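Local atomic coordinates of glycerol-3-phosphate dehydrogenase [NAD(+)] (Dunaliella salina, PDB entry 6IUY), a protein that probably interconverts sn-glycerol 3-phosphate and dihydroxyacetone phosphate using NAD(+), and joins this dehydrogenase to a phosphatase-type domain that allows direct conversion of dihydroxyacetone phosphate to glycerol. Residues G409-A413 and G414-K418; A457-C460 and G461-N465; D519-A522 and S523-G527. All coordinates share one frame; numbering follows the deposited sequence.

Contact 1 of 3, residues G409-A413 and G414-K418. With NAD (nicotinamide-adenine-dinucleotide), chain C.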
ATOM      1  N   GLY A 409      -9.662  -6.127   8.353  1.00 39.55           N
ATOM      2  CA  GLY A 409     -10.020  -4.865   7.732  1.00 38.55           C
ATOM      3  C   GLY A 409     -10.055  -3.745   8.755  1.00 42.88           C
ATOM      4  O   GLY A 409      -9.891  -3.985   9.957  1.00 44.17           O
ATOM      5  N   ALA A 410     -10.234  -2.516   8.287  1.00 39.89           N
ATOM      6  CA  ALA A 410     -10.399  -1.378   9.181  1.00 43.15           C
ATOM      7  C   ALA A 410     -11.800  -1.448   9.771  1.00 40.65           C
ATOM      8  O   ALA A 410     -12.763  -0.953   9.169  1.00 41.06           O
ATOM      9  CB  ALA A 410     -10.182  -0.067   8.433  1.00 43.10           C
ATOM     10  N   ASN A 411     -11.929  -2.097  10.930  1.00 49.97           N
ATOM     11  CA  ASN A 411     -13.250  -2.495  11.406  1.00 40.67           C
ATOM     12  C   ASN A 411     -13.612  -2.172  12.853  1.00 45.62           C
ATOM     13  O   ASN A 411     -14.107  -3.070  13.548  1.00 49.23           O
ATOM     14  CB  ASN A 411     -13.439  -4.014  11.258  1.00 39.81           C
ATOM     15  CG  ASN A 411     -13.278  -4.518   9.835  1.00 43.55           C
ATOM     16  OD1 ASN A 411     -13.715  -3.883   8.866  1.00 42.07           O
ATOM     17  ND2 ASN A 411     -12.682  -5.707   9.710  1.00 40.75           N
ATOM     18  N   ILE A 412     -13.415  -0.948  13.324  1.00 39.79           N
ATOM     19  CA  ILE A 412     -13.923  -0.593  14.659  1.00 43.45           C
ATOM     20  C   ILE A 412     -15.399  -1.029  14.836  1.00 39.55           C
ATOM     21  O   ILE A 412     -16.267  -0.554  14.127  1.00 38.51           O
ATOM     22  CB  ILE A 412     -13.822   0.923  14.920  1.00 41.97           C
ATOM     23  CG1 ILE A 412     -12.388   1.430  14.704  1.00 38.29           C
ATOM     24  CG2 ILE A 412     -14.385   1.270  16.314  1.00 34.73           C
ATOM     25  CD1 ILE A 412     -11.336   0.526  15.241  1.00 41.99           C
ATOM     26  N   ALA A 413     -15.674  -1.920  15.785  1.00 37.84           N
ATOM     27  CA  ALA A 413     -16.959  -2.634  15.852  1.00 33.06           C
ATOM     28  C   ALA A 413     -18.189  -1.761  15.974  1.00 38.86           C
ATOM     29  O   ALA A 413     -19.165  -1.936  15.222  1.00 39.66           O
ATOM     30  CB  ALA A 413     -16.940  -3.613  17.013  1.00 38.37           C
ATOM     31  N   GLY A 414     -18.168  -0.839  16.934  1.00 36.98           N
ATOM     32  CA  GLY A 414     -19.353  -0.073  17.292  1.00 31.62           C
ATOM     33  C   GLY A 414     -20.015   0.577  16.099  1.00 42.12           C
ATOM     34  O   GLY A 414     -21.243   0.603  15.988  1.00 41.47           O
ATOM     35  N   ASP A 415     -19.190   1.098  15.192  1.00 40.63           N
ATOM     36  CA  ASP A 415     -19.672   1.779  13.995  1.00 44.75           C
ATOM     37  C   ASP A 415     -20.261   0.851  12.922  1.00 37.69           C
ATOM     38  O   ASP A 415     -21.244   1.174  12.259  1.00 38.94           O
ATOM     39  CB  ASP A 415     -18.526   2.587  13.409  1.00 46.62           C
ATOM     40  CG  ASP A 415     -18.068   3.679  14.344  1.00 54.09           C
ATOM     41  OD1 ASP A 415     -18.944   4.410  14.868  1.00 58.42           O
ATOM     42  OD2 ASP A 415     -16.844   3.790  14.581  1.00 61.55           O
ATOM     43  N   ILE A 416     -19.635  -0.292  12.735  1.00 35.36           N
ATOM     44  CA  ILE A 416     -20.168  -1.310  11.836  1.00 39.69           C
ATOM     45  C   ILE A 416     -21.466  -1.881  12.408  1.00 37.81           C
ATOM     46  O   ILE A 416     -22.396  -2.187  11.670  1.00 38.21           O
ATOM     47  CB  ILE A 416     -19.133  -2.403  11.616  1.00 36.99           C
ATOM     48  CG1 ILE A 416     -17.904  -1.786  10.944  1.00 33.12           C
ATOM     49  CG2 ILE A 416     -19.703  -3.551  10.812  1.00 36.17           C
ATOM     50  CD1 ILE A 416     -16.643  -2.660  11.027  1.00 39.84           C
ATOM     51  N   ALA A 417     -21.549  -1.988  13.729  1.00 36.48           N
ATOM     52  CA  ALA A 417     -22.782  -2.460  14.371  1.00 40.36           C
ATOM     53  C   ALA A 417     -23.934  -1.496  14.096  1.00 41.62           C
ATOM     54  O   ALA A 417     -25.105  -1.860  14.188  1.00 41.64           O
ATOM     55  CB  ALA A 417     -22.575  -2.623  15.877  1.00 40.54           C
ATOM     56  N   LYS A 418     -23.597  -0.258  13.749  1.00 40.85           N
ATOM     57  CA  LYS A 418     -24.609   0.740  13.444  1.00 43.29           C
ATOM     58  C   LYS A 418     -24.778   0.853  11.936  1.00 44.84           C
ATOM     59  O   LYS A 418     -25.512   1.708  11.443  1.00 47.40           O
ATOM     60  CB  LYS A 418     -24.237   2.083  14.068  1.00 48.06           C
ATOM     61  CG  LYS A 418     -24.523   2.114  15.572  1.00 50.21           C
ATOM     62  CD  LYS A 418     -23.513   2.922  16.337  1.00 53.25           C
ATOM     63  CE  LYS A 418     -23.588   4.379  15.939  1.00 60.27           C
ATOM     64  NZ  LYS A 418     -22.565   5.216  16.629  1.00 63.43           N
TER
HETATM   65  PA  NAD C 701     -13.700  -7.856  23.455  1.00 34.79           P
HETATM   66  O1A NAD C 701     -14.990  -7.145  23.423  1.00 30.91           O
HETATM   67  O2A NAD C 701     -12.481  -6.949  23.354  1.00 37.43           O
HETATM   68  O5B NAD C 701     -13.540  -8.695  24.842  1.00 35.89           O
HETATM   69  C5B NAD C 701     -14.703  -9.108  25.575  1.00 35.64           C
HETATM   70  C4B NAD C 701     -14.799 -10.655  25.576  1.00 35.69           C
HETATM   71  O4B NAD C 701     -13.817 -11.158  26.274  1.00 40.83           O
HETATM   72  C3B NAD C 701     -16.065 -11.085  26.322  1.00 39.02           C
HETATM   73  O3B NAD C 701     -17.050 -11.493  25.490  1.00 39.80           O
HETATM   74  C2B NAD C 701     -15.603 -12.256  27.211  1.00 36.02           C
HETATM   75  O2B NAD C 701     -16.588 -13.372  27.074  1.00 44.05           O
HETATM   76  C1B NAD C 701     -14.438 -12.557  26.748  1.00 35.72           C
HETATM   77  N9A NAD C 701     -13.665 -13.132  27.766  1.00 36.63           N
HETATM   78  C8A NAD C 701     -13.292 -12.600  28.953  1.00 36.67           C
HETATM   79  N7A NAD C 701     -12.556 -13.531  29.599  1.00 36.88           N
HETATM   80  C5A NAD C 701     -12.489 -14.648  28.827  1.00 39.71           C
HETATM   81  C6A NAD C 701     -11.892 -15.883  29.009  1.00 38.14           C
HETATM   82  N6A NAD C 701     -11.151 -16.308  30.146  1.00 43.24           N
HETATM   83  N1A NAD C 701     -11.973 -16.815  28.051  1.00 41.02           N
HETATM   84  C2A NAD C 701     -12.659 -16.542  26.905  1.00 41.90           C
HETATM   85  N3A NAD C 701     -13.256 -15.342  26.727  1.00 35.87           N
HETATM   86  C4A NAD C 701     -13.167 -14.399  27.691  1.00 37.95           C
HETATM   87  O3  NAD C 701     -13.692  -8.900  22.236  1.00 36.60           O
HETATM   88  PN  NAD C 701     -13.860  -8.573  20.675  1.00 35.86           P
HETATM   89  O1N NAD C 701     -14.226  -7.115  20.459  1.00 37.32           O
HETATM   90  O2N NAD C 701     -14.920  -9.453  20.053  1.00 32.00           O
HETATM   91  O5D NAD C 701     -12.447  -8.793  20.007  1.00 36.21           O
HETATM   92  C5D NAD C 701     -11.894 -10.089  19.867  1.00 39.20           C
HETATM   93  C4D NAD C 701     -10.924 -10.043  18.678  1.00 37.00           C
HETATM   94  O4D NAD C 701     -11.420  -9.299  17.707  1.00 34.47           O
HETATM   95  C3D NAD C 701      -9.645  -9.361  19.122  1.00 34.45           C
HETATM   96  O3D NAD C 701      -8.597 -10.091  18.704  1.00 34.45           O
HETATM   97  C2D NAD C 701      -9.661  -7.976  18.416  1.00 38.45           C
HETATM   98  O2D NAD C 701      -8.248  -7.541  18.258  1.00 36.92           O
HETATM   99  C1D NAD C 701     -10.288  -8.211  17.298  1.00 37.75           C
HETATM  100  N1N NAD C 701     -10.959  -7.071  16.706  1.00 38.38           N
HETATM  101  C2N NAD C 701     -11.693  -6.174  17.453  1.00 36.14           C
HETATM  102  C3N NAD C 701     -12.323  -5.095  16.836  1.00 41.35           C
HETATM  103  C7N NAD C 701     -13.113  -4.098  17.712  1.00 41.30           C
HETATM  104  O7N NAD C 701     -13.434  -3.012  17.271  1.00 41.86           O
HETATM  105  N7N NAD C 701     -13.472  -4.493  19.052  1.00 40.80           N
HETATM  106  C4N NAD C 701     -12.232  -4.904  15.474  1.00 43.10           C
HETATM  107  C5N NAD C 701     -11.522  -5.816  14.713  1.00 38.17           C
HETATM  108  C6N NAD C 701     -10.901  -6.897  15.341  1.00 39.32           C

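Contact 2 of 3, residues A457-C460 and G461-N465. With 13P (1,3-dihydroxyacetonephosphate), chain D.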
ATOM      1  N   ALA A 457      -2.442 -10.526   5.133  1.00 36.09           N
ATOM      2  CA  ALA A 457      -3.617  -9.954   5.778  1.00 39.93           C
ATOM      3  C   ALA A 457      -3.554 -10.154   7.283  1.00 40.42           C
ATOM      4  O   ALA A 457      -3.783  -9.221   8.071  1.00 38.10           O
ATOM      5  CB  ALA A 457      -4.908 -10.583   5.228  1.00 38.80           C
ATOM      6  N   GLU A 458      -3.229 -11.379   7.677  1.00 40.34           N
ATOM      7  CA  GLU A 458      -3.343 -11.753   9.067  1.00 43.30           C
ATOM      8  C   GLU A 458      -2.252 -11.085   9.877  1.00 36.20           C
ATOM      9  O   GLU A 458      -2.511 -10.610  10.966  1.00 37.05           O
ATOM     10  CB  GLU A 458      -3.289 -13.278   9.245  1.00 42.79           C
ATOM     11  CG  GLU A 458      -3.728 -13.699  10.634  1.00 44.46           C
ATOM     12  CD  GLU A 458      -3.867 -15.198  10.788  1.00 48.15           C
ATOM     13  OE1 GLU A 458      -3.215 -15.930  10.021  1.00 44.65           O
ATOM     14  OE2 GLU A 458      -4.631 -15.636  11.684  1.00 43.28           O
ATOM     15  N   MET A 459      -1.032 -11.046   9.351  1.00 39.55           N
ATOM     16  CA  MET A 459       0.072 -10.418  10.078  1.00 42.15           C
ATOM     17  C   MET A 459      -0.113  -8.889  10.156  1.00 40.63           C
ATOM     18  O   MET A 459       0.246  -8.262  11.157  1.00 37.08           O
ATOM     19  CB  MET A 459       1.416 -10.770   9.427  1.00 41.21           C
ATOM     20  CG  MET A 459       2.606 -10.263  10.199  1.00 39.83           C
ATOM     21  SD  MET A 459       2.923 -11.106  11.762  1.00 42.45           S
ATOM     22  CE  MET A 459       3.752 -12.567  11.137  1.00 40.18           C
ATOM     23  N   CYS A 460      -0.708  -8.294   9.123  1.00 34.91           N
ATOM     24  CA  CYS A 460      -1.056  -6.872   9.184  1.00 39.13           C
ATOM     25  C   CYS A 460      -2.090  -6.590  10.257  1.00 40.90           C
ATOM     26  O   CYS A 460      -1.928  -5.670  11.045  1.00 36.66           O
ATOM     27  CB  CYS A 460      -1.605  -6.364   7.845  1.00 40.26           C
ATOM     28  SG  CYS A 460      -0.332  -6.075   6.617  1.00 44.71           S
ATOM     29  N   GLY A 461      -3.175  -7.360  10.264  1.00 40.21           N
ATOM     30  CA  GLY A 461      -4.167  -7.218  11.312  1.00 37.80           C
ATOM     31  C   GLY A 461      -3.576  -7.287  12.715  1.00 33.09           C
ATOM     32  O   GLY A 461      -3.967  -6.522  13.575  1.00 33.36           O
ATOM     33  N   THR A 462      -2.635  -8.198  12.939  1.00 28.43           N
ATOM     34  CA  THR A 462      -2.025  -8.375  14.254  1.00 35.30           C
ATOM     35  C   THR A 462      -0.980  -7.317  14.613  1.00 36.12           C
ATOM     36  O   THR A 462      -1.016  -6.792  15.708  1.00 39.41           O
ATOM     37  CB  THR A 462      -1.355  -9.771  14.362  1.00 36.02           C
ATOM     38  OG1 THR A 462      -2.368 -10.779  14.478  1.00 39.26           O
ATOM     39  CG2 THR A 462      -0.450  -9.855  15.564  1.00 36.44           C
ATOM     40  N   LEU A 463      -0.044  -7.015  13.709  1.00 37.47           N
ATOM     41  CA  LEU A 463       1.052  -6.082  14.022  1.00 39.43           C
ATOM     42  C   LEU A 463       0.581  -4.634  14.162  1.00 38.62           C
ATOM     43  O   LEU A 463       1.180  -3.834  14.889  1.00 39.54           O
ATOM     44  CB  LEU A 463       2.150  -6.149  12.951  1.00 36.36           C
ATOM     45  CG  LEU A 463       3.024  -7.400  12.976  1.00 43.47           C
ATOM     46  CD1 LEU A 463       4.145  -7.315  11.943  1.00 45.78           C
ATOM     47  CD2 LEU A 463       3.588  -7.626  14.369  1.00 41.69           C
ATOM     48  N   LYS A 464      -0.494  -4.289  13.471  1.00 34.43           N
ATOM     49  CA  LYS A 464      -0.937  -2.905  13.453  1.00 35.92           C
ATOM     50  C   LYS A 464      -1.387  -2.400  14.829  1.00 38.86           C
ATOM     51  O   LYS A 464      -1.418  -1.184  15.064  1.00 33.19           O
ATOM     52  CB  LYS A 464      -2.054  -2.744  12.419  1.00 38.40           C
ATOM     53  CG  LYS A 464      -3.355  -2.212  12.933  1.00 44.53           C
ATOM     54  CD  LYS A 464      -4.123  -3.216  13.718  1.00 39.52           C
ATOM     55  CE  LYS A 464      -5.524  -2.694  13.904  1.00 41.97           C
ATOM     56  NZ  LYS A 464      -6.261  -3.259  15.055  1.00 37.65           N
ATOM     57  N   ASN A 465      -1.716  -3.320  15.740  1.00 35.27           N
ATOM     58  CA  ASN A 465      -2.110  -2.939  17.097  1.00 37.27           C
ATOM     59  C   ASN A 465      -0.907  -2.509  17.895  1.00 32.43           C
ATOM     60  O   ASN A 465      -1.038  -1.763  18.850  1.00 34.80           O
ATOM     61  CB  ASN A 465      -2.822  -4.088  17.841  1.00 36.13           C
ATOM     62  CG  ASN A 465      -4.282  -4.206  17.465  1.00 37.86           C
ATOM     63  OD1 ASN A 465      -4.938  -3.209  17.172  1.00 34.20           O
ATOM     64  ND2 ASN A 465      -4.800  -5.435  17.455  1.00 37.89           N
TER
HETATM   65  P   13P D 702      -8.481  -1.691  18.851  0.61 45.18           P
HETATM   66  O1P 13P D 702      -8.166  -1.727  17.375  0.86 48.23           O
HETATM   67  O2P 13P D 702      -9.838  -1.060  18.978  0.88 38.29           O
HETATM   68  O3P 13P D 702      -7.419  -0.863  19.524  0.33 40.72           O
HETATM   69  O1  13P D 702      -8.523  -3.104  19.595  0.26 42.05           O
HETATM   70  C1  13P D 702      -8.088  -4.300  18.990  1.00 39.52           C
HETATM   71  C2  13P D 702      -8.755  -4.346  17.656  1.00 40.87           C
HETATM   72  O2  13P D 702      -9.851  -3.846  17.517  0.10 41.08           O
HETATM   73  C3  13P D 702      -8.081  -4.996  16.482  1.00 45.16           C
HETATM   74  O3  13P D 702      -8.347  -4.215  15.327  0.26 40.68           O
HETATM   75  O   HOH W   1      -4.736 -11.028  12.825  1.00 50.98           O

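Contact 3 of 3, residues D519-A522 and S523-G527. With 13P (1,3-dihydroxyacetonephosphate), chain D.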
ATOM      1  N   ASP A 519      -6.558  -0.420   8.064  1.00 41.75           N
ATOM      2  CA  ASP A 519      -6.696  -0.852   9.461  1.00 42.39           C
ATOM      3  C   ASP A 519      -5.764  -0.064  10.385  1.00 38.26           C
ATOM      4  O   ASP A 519      -6.149   0.337  11.481  1.00 37.58           O
ATOM      5  CB  ASP A 519      -6.407  -2.357   9.580  1.00 32.83           C
ATOM      6  CG  ASP A 519      -6.893  -2.957  10.903  1.00 45.86           C
ATOM      7  OD1 ASP A 519      -7.515  -2.219  11.711  1.00 42.42           O
ATOM      8  OD2 ASP A 519      -6.659  -4.177  11.131  1.00 42.48           O
ATOM      9  N   LEU A 520      -4.525   0.128   9.945  1.00 38.75           N
ATOM     10  CA  LEU A 520      -3.519   0.793  10.768  1.00 39.52           C
ATOM     11  C   LEU A 520      -3.947   2.225  11.121  1.00 37.28           C
ATOM     12  O   LEU A 520      -3.712   2.721  12.238  1.00 38.01           O
ATOM     13  CB  LEU A 520      -2.176   0.787  10.034  1.00 36.53           C
ATOM     14  CG  LEU A 520      -1.031   1.609  10.603  1.00 36.80           C
ATOM     15  CD1 LEU A 520      -0.514   0.987  11.883  1.00 41.18           C
ATOM     16  CD2 LEU A 520       0.073   1.724   9.582  1.00 39.43           C
ATOM     17  N   ILE A 521      -4.617   2.863  10.169  1.00 35.10           N
ATOM     18  CA  ILE A 521      -5.051   4.250  10.295  1.00 38.79           C
ATOM     19  C   ILE A 521      -6.248   4.372  11.241  1.00 39.45           C
ATOM     20  O   ILE A 521      -6.201   5.116  12.232  1.00 35.35           O
ATOM     21  CB  ILE A 521      -5.416   4.826   8.910  1.00 33.14           C
ATOM     22  CG1 ILE A 521      -4.151   4.976   8.058  1.00 37.01           C
ATOM     23  CG2 ILE A 521      -6.135   6.173   9.040  1.00 32.94           C
ATOM     24  CD1 ILE A 521      -4.412   5.543   6.642  1.00 39.02           C
ATOM     25  N   ALA A 522      -7.314   3.633  10.931  1.00 37.47           N
ATOM     26  CA  ALA A 522      -8.509   3.602  11.779  1.00 39.16           C
ATOM     27  C   ALA A 522      -8.152   3.263  13.205  1.00 35.48           C
ATOM     28  O   ALA A 522      -8.666   3.879  14.134  1.00 43.31           O
ATOM     29  CB  ALA A 522      -9.541   2.601  11.238  1.00 33.01           C
ATOM     30  N   SER A 523      -7.266   2.295  13.396  1.00 38.03           N
ATOM     31  CA  SER A 523      -6.904   1.890  14.755  1.00 38.74           C
ATOM     32  C   SER A 523      -5.983   2.873  15.446  1.00 38.74           C
ATOM     33  O   SER A 523      -5.962   2.955  16.690  1.00 38.92           O
ATOM     34  CB  SER A 523      -6.261   0.507  14.734  1.00 39.92           C
ATOM     35  OG  SER A 523      -7.142  -0.380  14.065  1.00 39.32           O
ATOM     36  N   SER A 524      -5.209   3.612  14.653  1.00 40.20           N
ATOM     37  CA  SER A 524      -4.292   4.612  15.193  1.00 33.02           C
ATOM     38  C   SER A 524      -5.040   5.894  15.496  1.00 33.39           C
ATOM     39  O   SER A 524      -4.612   6.676  16.326  1.00 36.09           O
ATOM     40  CB  SER A 524      -3.134   4.868  14.220  1.00 39.93           C
ATOM     41  OG  SER A 524      -2.363   3.687  14.084  1.00 35.18           O
ATOM     42  N   TYR A 525      -6.188   6.098  14.851  1.00 38.28           N
ATOM     43  CA  TYR A 525      -6.955   7.296  15.136  1.00 39.60           C
ATOM     44  C   TYR A 525      -8.257   7.023  15.913  1.00 41.99           C
ATOM     45  O   TYR A 525      -8.792   7.928  16.536  1.00 43.69           O
ATOM     46  CB  TYR A 525      -7.255   8.066  13.830  1.00 37.06           C
ATOM     47  CG  TYR A 525      -6.037   8.821  13.305  1.00 43.98           C
ATOM     48  CD1 TYR A 525      -5.034   8.162  12.595  1.00 41.07           C
ATOM     49  CD2 TYR A 525      -5.872  10.188  13.557  1.00 45.71           C
ATOM     50  CE1 TYR A 525      -3.909   8.853  12.127  1.00 44.14           C
ATOM     51  CE2 TYR A 525      -4.759  10.873  13.097  1.00 42.80           C
ATOM     52  CZ  TYR A 525      -3.792  10.204  12.383  1.00 40.53           C
ATOM     53  OH  TYR A 525      -2.693  10.893  11.937  1.00 54.46           O
ATOM     54  N   GLY A 526      -8.760   5.795  15.909  1.00 36.83           N
ATOM     55  CA  GLY A 526     -10.049   5.564  16.540  1.00 37.22           C
ATOM     56  C   GLY A 526     -10.200   4.291  17.353  1.00 38.62           C
ATOM     57  O   GLY A 526     -11.311   3.909  17.666  1.00 41.01           O
ATOM     58  N   GLY A 527      -9.104   3.622  17.696  1.00 38.85           N
ATOM     59  CA  GLY A 527      -9.228   2.309  18.318  1.00 37.70           C
ATOM     60  C   GLY A 527      -8.983   2.312  19.813  1.00 42.43           C
ATOM     61  O   GLY A 527      -8.683   3.352  20.415  1.00 37.62           O
TER
HETATM   62  P   13P D 702      -8.481  -1.691  18.851  0.61 45.18           P
HETATM   63  O1P 13P D 702      -8.166  -1.727  17.375  0.86 48.23           O
HETATM   64  O2P 13P D 702      -9.838  -1.060  18.978  0.88 38.29           O
HETATM   65  O3P 13P D 702      -7.419  -0.863  19.524  0.33 40.72           O
HETATM   66  O1  13P D 702      -8.523  -3.104  19.595  0.26 42.05           O
HETATM   67  C1  13P D 702      -8.088  -4.300  18.990  1.00 39.52           C
HETATM   68  C2  13P D 702      -8.755  -4.346  17.656  1.00 40.87           C
HETATM   69  O2  13P D 702      -9.851  -3.846  17.517  0.10 41.08           O
HETATM   70  C3  13P D 702      -8.081  -4.996  16.482  1.00 45.16           C
HETATM   71  O3  13P D 702      -8.347  -4.215  15.327  0.26 40.68           O

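Contact 1 of 3, residues G409-A413 and G414-K418
A413 and A417 are tied by the backbone bond that closes the first turn of the short helix 413-416, which follows strand 404-408 in the Rossmann-type NAD-binding part of the fold. The N-H of A417 reaches A413 O at 2.8 Å, arriving almost straight off the end of the carbonyl, and the methyl of A417 lies against the same oxygen. I412 occupies the N-cap position just before this turn, and its own amide is bound by N482 OD1 of the second subunit. A413 turns its N-H outward to the cofactor, where A413 N donates to the nicotinamide carboxamide oxygen O7N at 2.9 Å (156°). This bond should hold the carboxamide in place, and sitting at the start of a helix would probably help the amide attract that oxygen. I416 backs the turn from within: with CG1 beside its backbone N (chi1 -62°) and the chain then extended (chi2 163°), its CD1 comes over the backbone of N411 and lies 3.4 Å from N411 CA. CG1 of I416 meanwhile passes I412 O at 3.8 Å. On the other flank, the side chains of I412 and D415 run alongside each other, with I412 CG2 3.9 Å from D415 OD2. W267, whose own amide also binds NAD, packs on both N411 and I416, linking the loop to helix 266-282. The loop also meets the nicotinamide ring itself, since N411 O stands 3.3 Å from its C4N, the carbon that exchanges hydride in NAD chemistry.

Contact 2 of 3, residues A457-C460 and G461-N465
Successive backbone bonds one helical turn long join A457-C460 to G461-N465 in the first turns of helix 454-477. The straightest is G461 N to A457 O, at 2.9 Å and 172°; L463 N to M459 O is also 2.9 Å, while T462 N to E458 O and K464 N to C460 O are a little longer and more bent. E458 O has a second partner, a water 2.9 Å away that probably donates to it and also hydrogen-bonds T462 OG1. That hydroxyl is engaged elsewhere too, by G381 N, and the carboxylate of E458 leaves this face for S393 OG. The apolar side of the turn is carried by M459 and L463: the methionine chain starts extended (chi1 -175°) and then folds, bringing M459 SD to 3.9 Å from L463 CG. At the far end K464 and N465 belong to the 1,3-dihydroxyacetonephosphate pocket. The ammonium of K464 points at the ligand, although its exact position is doubtful, and N465 ND2 lies 3.5 Å from the ligand's C3. Shortening this asparagine to an alanine is likely to leave a gap beside C3, where the amide now packs. M459 and L463 pack on helix 481-502, E458 and M459 touch strand 388-391, and A457 and K464 face helix 514-526.

Contact 3 of 3, residues D519-A522 and S523-G527
S523 N donates to D519 O at 3.0 Å in a regular turn of helix 514-526, but the helix winds down over the next residues toward G527, the N-cap of helix 528-541. S524 N divides weakly between L520 O and I521 O, Y525 N keeps I521 O and is only weakly drawn to A522 O, and G526 N closes tightly on A522 O at 2.6 Å. This helix-to-helix turn forms one wall of the dihydroxyacetone phosphate pocket. Among the side chains, S524 folds its hydroxyl back along the helix: OG lies beside its own backbone N (chi1 -64°) and gives its proton to L520 O over a very short 2.5 Å. L520 O therefore receives a side-chain bond as well as the weak one from S524 N. S523 OG, whose place is less certain, lies near both D519 O and D519 OD1, without settling which takes its proton. The other carboxylate oxygen of D519, OD2, is held in a salt bridge with K380. Y525 turns the edge of its ring to the helix: I521 O lies in the ring plane there, 3.3 Å from Y525 CD1. I521 CG2 adds apolar packing, 4.2 Å from Y525 CD1. The same ring makes a cation-pi contact with K484 and stacks on Y525 of the second subunit, which places the turn at the dimer interface. R528 and N529 follow with backbone N-H bonds to the ligand, and near its phosphate G527 CA rests 3.5 Å from O2P.

Following the chain, contact 1 comes first, closing a single turn after strand 404-408; contact 2 closes one within helix 454-477, and contact 3 one near the end of helix 514-526. The three run in series, without nesting or crossing. Contact 1 belongs to the NAD-binding N-terminal part of the dehydrogenase, contacts 2 and 3 to its helical C-terminal part. Contact 3 joins them: A410 CB packs on A522 CB at 3.9 Å, and L520 CA receives K464 CG at 3.7 Å. Contacts 1 and 2 do not touch, their nearest atoms being about 6 Å apart. Together they put the cofactor beside the substrate, with contacts 1 and 3 also reaching the second subunit.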